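Local coordinates for protein starch synthase I (PDB 4HLN) that belongs to the starch synthases, plant enzymes of the glycosyltransferase class built from two Rossmann-like domains, at residues His509-Arg523 with Asn530-His544. Residues are numbered along the deposited sequence; the frame is centred on the assembly and turned at random.
Sequences HRITAGCDILLMPSR and NQLYAMQYGTVPVVH
A beta-alpha-beta unit in the parallel sheet of the C-terminal domain brings strand 517-520 beside strand 540-544, with helix 529-536 as the crossover. The segments of the two strands run parallel, their axes inclined by about 20°, joined by a ladder in which L518 and M520 use both N and O: V542 N meets L518 O at 2.8 Å, nearly along the C=O axis, whereas L518 N lies above the carbonyl plane of V540. The ladder ends at H544, whose backbone N bonds to M520 O. With CG anti to the backbone N (chi1 169°), the H544 ring reaches onward to the chain that follows strand 517-520, and its ND1 gives a second bond, in the ring plane, to S522 O at 2.9 Å. Between sheet and helix, the M520 chain bends at chi2 (83°) and chi3, so that CE comes up against P541 CB and also touches Q531 CG at 3.8 Å, while CG packs on N530 CB. L518 CD2 lies 4.0 Å from A534 CB. On the other face, I517 CG2 and L519 CD1 meet the two methyls of V542, and W597 of helix 594-606 covers I517 and V540. At the far end a Schellman motif (T539 N to A534 O, G538 N to M535 O) closes the helix; T539 OG1 points at T512 O, in a modelled hydrogen bond of doubtful, very short length, and is also bonded by K421. Y537 receives A513 CB at its ring edge (CD2, 3.8 Å), and its hydroxyl shares D406 with H509 ND1. The parallel strands and antiparallel crossover helix are characteristic of the Rossmann-like C-terminal domain of GT-B glycosyltransferases.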
loop_
_atom_site.group_PDB
_atom_site.type_symbol
_atom_site.label_atom_id
_atom_site.label_comp_id
_atom_site.label_asym_id
_atom_site.label_seq_id
_atom_site.Cartn_x
_atom_site.Cartn_y
_atom_site.Cartn_z
ATOM N N HIS A 509 -13.593 -14.086 8.635
ATOM C CA HIS A 509 -12.770 -14.437 9.796
ATOM C C HIS A 509 -12.695 -15.961 9.925
ATOM O O HIS A 509 -11.622 -16.526 10.144
ATOM C CB HIS A 509 -13.322 -13.818 11.095
ATOM C CG HIS A 509 -12.941 -12.379 11.302
ATOM N ND1 HIS A 509 -12.101 -11.970 12.315
ATOM C CD2 HIS A 509 -13.294 -11.253 10.634
ATOM C CE1 HIS A 509 -11.937 -10.660 12.252
ATOM N NE2 HIS A 509 -12.656 -10.200 11.244
ATOM N N ARG A 510 -13.840 -16.626 9.782
ATOM C CA ARG A 510 -13.898 -18.083 9.896
ATOM C C ARG A 510 -13.168 -18.800 8.770
ATOM O O ARG A 510 -12.587 -19.870 8.983
ATOM C CB ARG A 510 -15.336 -18.558 9.932
ATOM C CG ARG A 510 -15.943 -18.553 11.305
ATOM C CD ARG A 510 -17.426 -18.838 11.219
ATOM N NE ARG A 510 -18.155 -17.740 11.831
ATOM C CZ ARG A 510 -19.248 -17.184 11.326
ATOM N NH1 ARG A 510 -19.759 -17.634 10.186
ATOM N NH2 ARG A 510 -19.832 -16.183 11.977
ATOM N N ILE A 511 -13.203 -18.222 7.572
ATOM C CA ILE A 511 -12.441 -18.789 6.473
ATOM C C ILE A 511 -10.962 -18.666 6.780
ATOM O O ILE A 511 -10.208 -19.626 6.638
ATOM C CB ILE A 511 -12.758 -18.113 5.135
ATOM C CG1 ILE A 511 -14.057 -18.679 4.574
ATOM C CG2 ILE A 511 -11.637 -18.350 4.140
ATOM C CD1 ILE A 511 -14.680 -17.804 3.541
ATOM N N THR A 512 -10.556 -17.487 7.230
ATOM C CA THR A 512 -9.151 -17.243 7.520
ATOM C C THR A 512 -8.651 -18.247 8.542
ATOM O O THR A 512 -7.575 -18.826 8.380
ATOM C CB THR A 512 -8.934 -15.822 8.034
ATOM O OG1 THR A 512 -9.429 -14.907 7.059
ATOM C CG2 THR A 512 -7.455 -15.547 8.272
ATOM N N ALA A 513 -9.448 -18.467 9.584
ATOM C CA ALA A 513 -9.066 -19.410 10.628
ATOM C C ALA A 513 -9.179 -20.861 10.178
ATOM O O ALA A 513 -8.336 -21.674 10.532
ATOM C CB ALA A 513 -9.876 -19.170 11.913
ATOM N N GLY A 514 -10.210 -21.180 9.395
ATOM C CA GLY A 514 -10.494 -22.560 9.030
ATOM C C GLY A 514 -9.560 -23.170 8.001
ATOM O O GLY A 514 -9.169 -24.335 8.128
ATOM N N CYS A 515 -9.198 -22.378 6.993
ATOM C CA CYS A 515 -8.337 -22.830 5.895
ATOM C C CYS A 515 -6.905 -23.100 6.304
ATOM O O CYS A 515 -6.391 -22.512 7.257
ATOM C CB CYS A 515 -8.303 -21.795 4.770
ATOM S SG CYS A 515 -9.866 -21.569 3.935
ATOM N N ASP A 516 -6.255 -23.969 5.537
ATOM C CA ASP A 516 -4.860 -24.309 5.772
ATOM C C ASP A 516 -3.983 -23.365 4.976
ATOM O O ASP A 516 -2.916 -22.950 5.437
ATOM C CB ASP A 516 -4.598 -25.761 5.371
ATOM C CG ASP A 516 -5.484 -26.741 6.132
ATOM O OD1 ASP A 516 -5.467 -26.718 7.388
ATOM O OD2 ASP A 516 -6.219 -27.513 5.472
ATOM N N ILE A 517 -4.469 -23.020 3.786
ATOM C CA ILE A 517 -3.774 -22.134 2.865
ATOM C C ILE A 517 -4.698 -21.020 2.418
ATOM O O ILE A 517 -5.890 -21.237 2.214
ATOM C CB ILE A 517 -3.338 -22.893 1.607
ATOM C CG1 ILE A 517 -2.408 -24.041 1.988
ATOM C CG2 ILE A 517 -2.701 -21.949 0.566
ATOM C CD1 ILE A 517 -2.114 -24.947 0.837
ATOM N N LEU A 518 -4.145 -19.823 2.268
ATOM C CA LEU A 518 -4.904 -18.714 1.724
ATOM C C LEU A 518 -4.191 -18.250 0.485
ATOM O O LEU A 518 -2.967 -18.139 0.466
ATOM C CB LEU A 518 -5.001 -17.588 2.734
ATOM C CG LEU A 518 -6.199 -16.664 2.538
ATOM C CD1 LEU A 518 -7.463 -17.330 3.049
ATOM C CD2 LEU A 518 -5.962 -15.351 3.271
ATOM N N LEU A 519 -4.958 -17.994 -0.563
ATOM C CA LEU A 519 -4.383 -17.702 -1.874
ATOM C C LEU A 519 -4.610 -16.242 -2.295
ATOM O O LEU A 519 -5.751 -15.780 -2.396
ATOM C CB LEU A 519 -4.981 -18.657 -2.904
ATOM C CG LEU A 519 -4.591 -18.462 -4.361
ATOM C CD1 LEU A 519 -3.083 -18.588 -4.499
ATOM C CD2 LEU A 519 -5.320 -19.485 -5.226
ATOM N N MET A 520 -3.520 -15.518 -2.532
ATOM C CA MET A 520 -3.611 -14.135 -2.981
ATOM C C MET A 520 -2.866 -13.947 -4.296
ATOM O O MET A 520 -1.676 -13.629 -4.312
ATOM C CB MET A 520 -3.066 -13.169 -1.920
ATOM C CG MET A 520 -3.881 -13.086 -0.629
ATOM S SD MET A 520 -3.541 -14.388 0.589
ATOM C CE MET A 520 -1.779 -14.171 0.827
ATOM N N PRO A 521 -3.564 -14.158 -5.414
ATOM C CA PRO A 521 -2.974 -13.932 -6.743
ATOM C C PRO A 521 -3.109 -12.475 -7.234
ATOM O O PRO A 521 -3.409 -12.242 -8.401
ATOM C CB PRO A 521 -3.780 -14.880 -7.637
ATOM C CG PRO A 521 -5.121 -14.954 -6.973
ATOM C CD PRO A 521 -4.878 -14.822 -5.482
ATOM N N SER A 522 -2.886 -11.515 -6.341
ATOM C CA SER A 522 -2.993 -10.098 -6.675
ATOM C C SER A 522 -1.892 -9.670 -7.624
ATOM O O SER A 522 -0.756 -10.130 -7.505
ATOM C CB SER A 522 -2.912 -9.249 -5.410
ATOM O OG SER A 522 -4.076 -9.377 -4.616
ATOM N N ARG A 523 -2.236 -8.769 -8.546
ATOM C CA ARG A 523 -1.339 -8.327 -9.615
ATOM C C ARG A 523 -0.310 -7.293 -9.196
ATOM O O ARG A 523 0.797 -7.264 -9.720
ATOM C CB ARG A 523 -2.146 -7.712 -10.748
ATOM C CG ARG A 523 -3.239 -8.577 -11.224
ATOM C CD ARG A 523 -3.847 -8.030 -12.485
ATOM N NE ARG A 523 -4.578 -9.104 -13.135
ATOM C CZ ARG A 523 -4.020 -9.939 -13.997
ATOM N NH1 ARG A 523 -2.737 -9.786 -14.322
ATOM N NH2 ARG A 523 -4.746 -10.905 -14.539
ATOM N N ASN A 530 -4.237 -9.449 3.332
ATOM C CA ASN A 530 -4.621 -10.847 3.485
ATOM C C ASN A 530 -3.463 -11.744 3.947
ATOM O O ASN A 530 -3.670 -12.619 4.790
ATOM C CB ASN A 530 -5.356 -11.382 2.245
ATOM C CG ASN A 530 -6.806 -10.899 2.176
ATOM O OD1 ASN A 530 -7.159 -9.886 2.778
ATOM N ND2 ASN A 530 -7.650 -11.628 1.448
ATOM N N GLN A 531 -2.257 -11.508 3.419
ATOM C CA GLN A 531 -1.019 -12.117 3.946
ATOM C C GLN A 531 -0.952 -12.086 5.467
ATOM O O GLN A 531 -0.753 -13.107 6.129
ATOM C CB GLN A 531 0.215 -11.331 3.494
ATOM C CG GLN A 531 0.540 -11.414 2.055
ATOM C CD GLN A 531 -0.062 -10.284 1.273
ATOM O OE1 GLN A 531 -1.286 -10.097 1.244
ATOM N NE2 GLN A 531 0.797 -9.519 0.620
ATOM N N LEU A 532 -1.080 -10.878 6.004
ATOM C CA LEU A 532 -0.876 -10.631 7.419
ATOM C C LEU A 532 -1.916 -11.373 8.251
ATOM O O LEU A 532 -1.574 -12.031 9.243
ATOM C CB LEU A 532 -0.913 -9.125 7.697
ATOM C CG LEU A 532 -0.128 -8.279 6.684
ATOM C CD1 LEU A 532 0.048 -6.853 7.177
ATOM C CD2 LEU A 532 1.237 -8.903 6.413
ATOM N N TYR A 533 -3.181 -11.272 7.842
ATOM C CA TYR A 533 -4.246 -12.009 8.510
ATOM C C TYR A 533 -3.961 -13.507 8.478
ATOM O O TYR A 533 -4.056 -14.199 9.501
ATOM C CB TYR A 533 -5.582 -11.739 7.837
ATOM C CG TYR A 533 -6.007 -10.293 7.831
ATOM C CD1 TYR A 533 -5.754 -9.463 8.911
ATOM C CD2 TYR A 533 -6.672 -9.759 6.736
ATOM C CE1 TYR A 533 -6.156 -8.136 8.898
ATOM C CE2 TYR A 533 -7.081 -8.444 6.714
ATOM C CZ TYR A 533 -6.816 -7.637 7.794
ATOM O OH TYR A 533 -7.229 -6.330 7.761
ATOM N N ALA A 534 -3.609 -14.007 7.297
ATOM C CA ALA A 534 -3.286 -15.420 7.153
ATOM C C ALA A 534 -2.217 -15.802 8.163
ATOM O O ALA A 534 -2.415 -16.688 8.990
ATOM C CB ALA A 534 -2.821 -15.721 5.737
ATOM N N MET A 535 -1.088 -15.104 8.095
ATOM C CA MET A 535 0.044 -15.366 8.972
ATOM C C MET A 535 -0.359 -15.235 10.436
ATOM O O MET A 535 -0.028 -16.080 11.261
ATOM C CB MET A 535 1.198 -14.427 8.627
ATOM C CG MET A 535 2.062 -14.912 7.443
ATOM S SD MET A 535 3.220 -13.683 6.796
ATOM C CE MET A 535 4.477 -13.653 8.069
ATOM N N GLN A 536 -1.096 -14.179 10.745
ATOM C CA GLN A 536 -1.569 -13.942 12.099
ATOM C C GLN A 536 -2.386 -15.124 12.600
ATOM O O GLN A 536 -2.486 -15.354 13.805
ATOM C CB GLN A 536 -2.416 -12.661 12.131
ATOM C CG GLN A 536 -3.069 -12.339 13.465
ATOM C CD GLN A 536 -2.063 -11.910 14.536
ATOM O OE1 GLN A 536 -0.834 -11.946 14.332
ATOM N NE2 GLN A 536 -2.587 -11.496 15.687
ATOM N N TYR A 537 -2.960 -15.876 11.666
ATOM C CA TYR A 537 -3.880 -16.954 12.008
ATOM C C TYR A 537 -3.330 -18.353 11.757
ATOM O O TYR A 537 -4.071 -19.334 11.842
ATOM C CB TYR A 537 -5.180 -16.781 11.226
ATOM C CG TYR A 537 -6.140 -15.863 11.907
ATOM C CD1 TYR A 537 -5.815 -14.540 12.109
ATOM C CD2 TYR A 537 -7.372 -16.316 12.360
ATOM C CE1 TYR A 537 -6.683 -13.685 12.742
ATOM C CE2 TYR A 537 -8.252 -15.463 12.998
ATOM C CZ TYR A 537 -7.890 -14.146 13.189
ATOM O OH TYR A 537 -8.730 -13.260 13.817
ATOM N N GLY A 538 -2.045 -18.453 11.431
ATOM C CA GLY A 538 -1.455 -19.748 11.134
ATOM C C GLY A 538 -1.981 -20.338 9.838
ATOM O O GLY A 538 -1.943 -21.548 9.618
ATOM N N THR A 539 -2.493 -19.473 8.975
ATOM C CA THR A 539 -2.903 -19.902 7.657
ATOM C C THR A 539 -1.807 -19.509 6.690
ATOM O O THR A 539 -1.451 -18.337 6.581
ATOM C CB THR A 539 -4.234 -19.274 7.260
ATOM O OG1 THR A 539 -5.212 -19.608 8.251
ATOM C CG2 THR A 539 -4.691 -19.779 5.885
ATOM N N VAL A 540 -1.253 -20.504 6.010
ATOM C CA VAL A 540 -0.090 -20.284 5.173
ATOM C C VAL A 540 -0.491 -19.627 3.870
ATOM O O VAL A 540 -1.335 -20.132 3.135
ATOM C CB VAL A 540 0.682 -21.583 4.906
ATOM C CG1 VAL A 540 1.785 -21.330 3.909
ATOM C CG2 VAL A 540 1.271 -22.112 6.191
ATOM N N PRO A 541 0.103 -18.471 3.594
ATOM C CA PRO A 541 -0.259 -17.728 2.396
ATOM C C PRO A 541 0.523 -18.181 1.176
ATOM O O PRO A 541 1.707 -18.511 1.271
ATOM C CB PRO A 541 0.117 -16.290 2.768
ATOM C CG PRO A 541 1.248 -16.429 3.723
ATOM C CD PRO A 541 0.929 -17.674 4.517
ATOM N N VAL A 542 -0.164 -18.207 0.040
ATOM C CA VAL A 542 0.465 -18.362 -1.263
ATOM C C VAL A 542 0.110 -17.136 -2.109
ATOM O O VAL A 542 -1.052 -16.893 -2.435
ATOM C CB VAL A 542 -0.014 -19.639 -1.970
ATOM C CG1 VAL A 542 0.342 -19.601 -3.457
ATOM C CG2 VAL A 542 0.560 -20.866 -1.284
ATOM N N VAL A 543 1.121 -16.364 -2.466
ATOM C CA VAL A 543 0.894 -15.041 -3.010
ATOM C C VAL A 543 1.788 -14.737 -4.217
ATOM O O VAL A 543 2.911 -15.239 -4.316
ATOM C CB VAL A 543 1.118 -13.995 -1.902
ATOM C CG1 VAL A 543 2.511 -14.150 -1.313
ATOM C CG2 VAL A 543 0.901 -12.591 -2.430
ATOM N N HIS A 544 1.276 -13.931 -5.146
ATOM C CA HIS A 544 2.094 -13.448 -6.258
ATOM C C HIS A 544 3.166 -12.480 -5.783
ATOM O O HIS A 544 2.858 -11.495 -5.102
ATOM C CB HIS A 544 1.250 -12.731 -7.305
ATOM C CG HIS A 544 2.075 -12.001 -8.321
ATOM N ND1 HIS A 544 1.618 -10.892 -9.001
ATOM C CD2 HIS A 544 3.333 -12.222 -8.767
ATOM C CE1 HIS A 544 2.557 -10.464 -9.827
ATOM N NE2 HIS A 544 3.611 -11.253 -9.701
#